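Putative N-acetylneuraminate lyase ([Ruminococcus] gnavus ATCC 29149, PDB 6RB7) is a putative lyase of the dihydrodipicolinate synthetase family, built on a parallel beta/alpha barrel and assembled from four copies. Local coordinates at residues A[206-211]-A[232-237]. Sequence-based numbering, arbitrary orientation.
Sequences DIQMFK and RVIGAE
Ile207 pushes its CG2 methyl into the bend where the chain leaves helix 228-234, meeting Ile234 CG2 at 3.9 Å and Ala236 CB at the same distance. CG2 stands anti to the backbone N of Ile207, which carries this methyl toward the bend, where it also touches Ala236 N (3.7 Å). The next residue, Gln208, meets the other segment with its aliphatic part: its CB lies 3.8 Å from Ile234 CD1, the two side chains slanting past each other. The chain of Gln208 then bends at chi2 (-81°) and takes the amide off to the subunit interface, where OE1 accepts bonds from Tyr278 and Asn274 of the second subunit.

The two segments belong to neighbouring beta/alpha units of the barrel: helix 204-214 and helix 228-234 both lie outside the parallel strands, and 232-237 leads directly into strand 238-241. Gly235 ends the helix in a Schellman motif, its positive phi (137°) a conformation where a beta carbon would crowd the preceding carbonyl O.

The polar link between the segments is Lys211 with Glu237. Lys211 runs its methylenes past Gly235 O, with CG at 3.8 Å. Its NZ then forms a salt bridge with Glu237 OE1 (3.0 Å). The ammonium comes from above the carboxylate plane, 44° out of it. A water accepts from the same NZ and donates to Glu237 OE2, while the carbonyls of Tyr218 and Gly215 also bind the ammonium. Within 232-237, on the side turned away from helix 204-214, Arg232 NH1 donates to Ala236 O (2.9 Å) in the carbonyl plane, and its NE forms a salt bridge with Asp255.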
loop_
_atom_site.group_PDB
_atom_site.type_symbol
_atom_site.label_atom_id
_atom_site.label_comp_id
_atom_site.label_asym_id
_atom_site.label_seq_id
_atom_site.Cartn_x
_atom_site.Cartn_y
_atom_site.Cartn_z
ATOM N N ASP A 206 -3.139 15.236 -8.640
ATOM C CA ASP A 206 -4.514 15.228 -8.096
ATOM C C ASP A 206 -5.064 16.657 -8.093
ATOM O O ASP A 206 -6.261 16.845 -8.437
ATOM C CB ASP A 206 -4.546 14.628 -6.693
ATOM C CG ASP A 206 -4.327 13.125 -6.667
ATOM O OD1 ASP A 206 -4.402 12.497 -7.769
ATOM O OD2 ASP A 206 -4.172 12.553 -5.547
ATOM N N ILE A 207 -4.240 17.646 -7.748
ATOM C CA ILE A 207 -4.634 19.071 -7.819
ATOM C C ILE A 207 -5.051 19.410 -9.254
ATOM O O ILE A 207 -6.129 19.968 -9.485
ATOM C CB ILE A 207 -3.512 19.968 -7.286
ATOM C CG1 ILE A 207 -3.354 19.748 -5.790
ATOM C CG2 ILE A 207 -3.798 21.420 -7.630
ATOM C CD1 ILE A 207 -2.149 20.443 -5.187
ATOM N N GLN A 208 -4.193 19.068 -10.214
ATOM C CA GLN A 208 -4.446 19.355 -11.635
ATOM C C GLN A 208 -5.744 18.720 -12.087
ATOM O O GLN A 208 -6.534 19.355 -12.807
ATOM C CB GLN A 208 -3.233 18.853 -12.443
ATOM C CG GLN A 208 -3.292 19.244 -13.901
ATOM C CD GLN A 208 -4.152 18.363 -14.767
ATOM O OE1 GLN A 208 -4.192 17.120 -14.626
ATOM N NE2 GLN A 208 -4.814 18.998 -15.733
ATOM N N MET A 209 -5.996 17.460 -11.720
ATOM C CA MET A 209 -7.192 16.742 -12.219
ATOM C C MET A 209 -8.435 17.361 -11.571
ATOM O O MET A 209 -9.463 17.496 -12.277
ATOM C CB MET A 209 -7.084 15.246 -11.952
ATOM C CG MET A 209 -6.014 14.638 -12.847
ATOM S SD MET A 209 -5.939 12.846 -12.720
ATOM C CE MET A 209 -5.609 12.604 -10.982
ATOM N N PHE A 210 -8.394 17.646 -10.287
ATOM C CA PHE A 210 -9.579 18.235 -9.606
ATOM C C PHE A 210 -9.880 19.603 -10.260
ATOM O O PHE A 210 -11.051 19.930 -10.529
ATOM C CB PHE A 210 -9.363 18.389 -8.112
ATOM C CG PHE A 210 -9.319 17.131 -7.300
ATOM C CD1 PHE A 210 -10.153 16.064 -7.571
ATOM C CD2 PHE A 210 -8.443 17.025 -6.240
ATOM C CE1 PHE A 210 -10.095 14.917 -6.801
ATOM C CE2 PHE A 210 -8.434 15.896 -5.442
ATOM C CZ PHE A 210 -9.196 14.828 -5.761
ATOM N N LYS A 211 -8.860 20.415 -10.483
ATOM C CA LYS A 211 -9.020 21.790 -11.032
ATOM C C LYS A 211 -9.525 21.692 -12.472
ATOM O O LYS A 211 -10.418 22.437 -12.866
ATOM C CB LYS A 211 -7.745 22.616 -10.866
ATOM C CG LYS A 211 -7.875 24.049 -11.382
ATOM C CD LYS A 211 -9.003 24.831 -10.685
ATOM C CE LYS A 211 -8.965 26.298 -11.037
ATOM N NZ LYS A 211 -10.144 26.999 -10.494
ATOM N N ARG A 232 0.727 25.122 -6.139
ATOM C CA ARG A 232 0.265 26.465 -6.577
ATOM C C ARG A 232 0.384 26.604 -8.096
ATOM O O ARG A 232 -0.638 26.912 -8.744
ATOM C CB ARG A 232 1.042 27.527 -5.816
ATOM C CG ARG A 232 0.582 27.693 -4.376
ATOM C CD ARG A 232 -0.757 28.436 -4.172
ATOM N NE ARG A 232 -0.475 29.836 -4.490
ATOM C CZ ARG A 232 -0.735 30.436 -5.627
ATOM N NH1 ARG A 232 -1.397 29.869 -6.607
ATOM N NH2 ARG A 232 -0.359 31.698 -5.785
ATOM N N VAL A 233 1.539 26.290 -8.678
ATOM C CA VAL A 233 1.689 26.599 -10.129
ATOM C C VAL A 233 0.795 25.692 -10.963
ATOM O O VAL A 233 0.478 26.076 -12.085
ATOM C CB VAL A 233 3.149 26.590 -10.609
ATOM C CG1 VAL A 233 3.933 27.675 -9.920
ATOM C CG2 VAL A 233 3.819 25.226 -10.499
ATOM N N ILE A 234 0.444 24.492 -10.495
ATOM C CA ILE A 234 -0.322 23.567 -11.355
ATOM C C ILE A 234 -1.821 23.791 -11.164
ATOM O O ILE A 234 -2.577 23.124 -11.881
ATOM C CB ILE A 234 0.105 22.107 -11.137
ATOM C CG1 ILE A 234 -0.110 21.287 -12.418
ATOM C CG2 ILE A 234 -0.612 21.517 -9.931
ATOM C CD1 ILE A 234 0.476 19.875 -12.314
ATOM N N GLY A 235 -2.229 24.719 -10.314
ATOM C CA GLY A 235 -3.642 25.140 -10.303
ATOM C C GLY A 235 -4.289 25.317 -8.944
ATOM O O GLY A 235 -5.474 25.698 -8.925
ATOM N N ALA A 236 -3.595 25.065 -7.845
ATOM C CA ALA A 236 -4.148 25.372 -6.518
ATOM C C ALA A 236 -4.035 26.884 -6.317
ATOM O O ALA A 236 -2.924 27.397 -6.263
ATOM C CB ALA A 236 -3.407 24.637 -5.416
ATOM N N GLU A 237 -5.131 27.587 -6.118
ATOM C CA GLU A 237 -5.104 29.045 -5.870
ATOM C C GLU A 237 -5.155 29.343 -4.368
ATOM O O GLU A 237 -4.969 30.479 -3.984
ATOM C CB GLU A 237 -6.312 29.676 -6.561
ATOM C CG GLU A 237 -6.242 29.531 -8.089
ATOM C CD GLU A 237 -7.667 29.589 -8.694
ATOM O OE1 GLU A 237 -8.654 28.659 -8.443
ATOM O OE2 GLU A 237 -7.835 30.600 -9.405
HETATM O O HOH W 1 -9.800 29.683 -11.423
#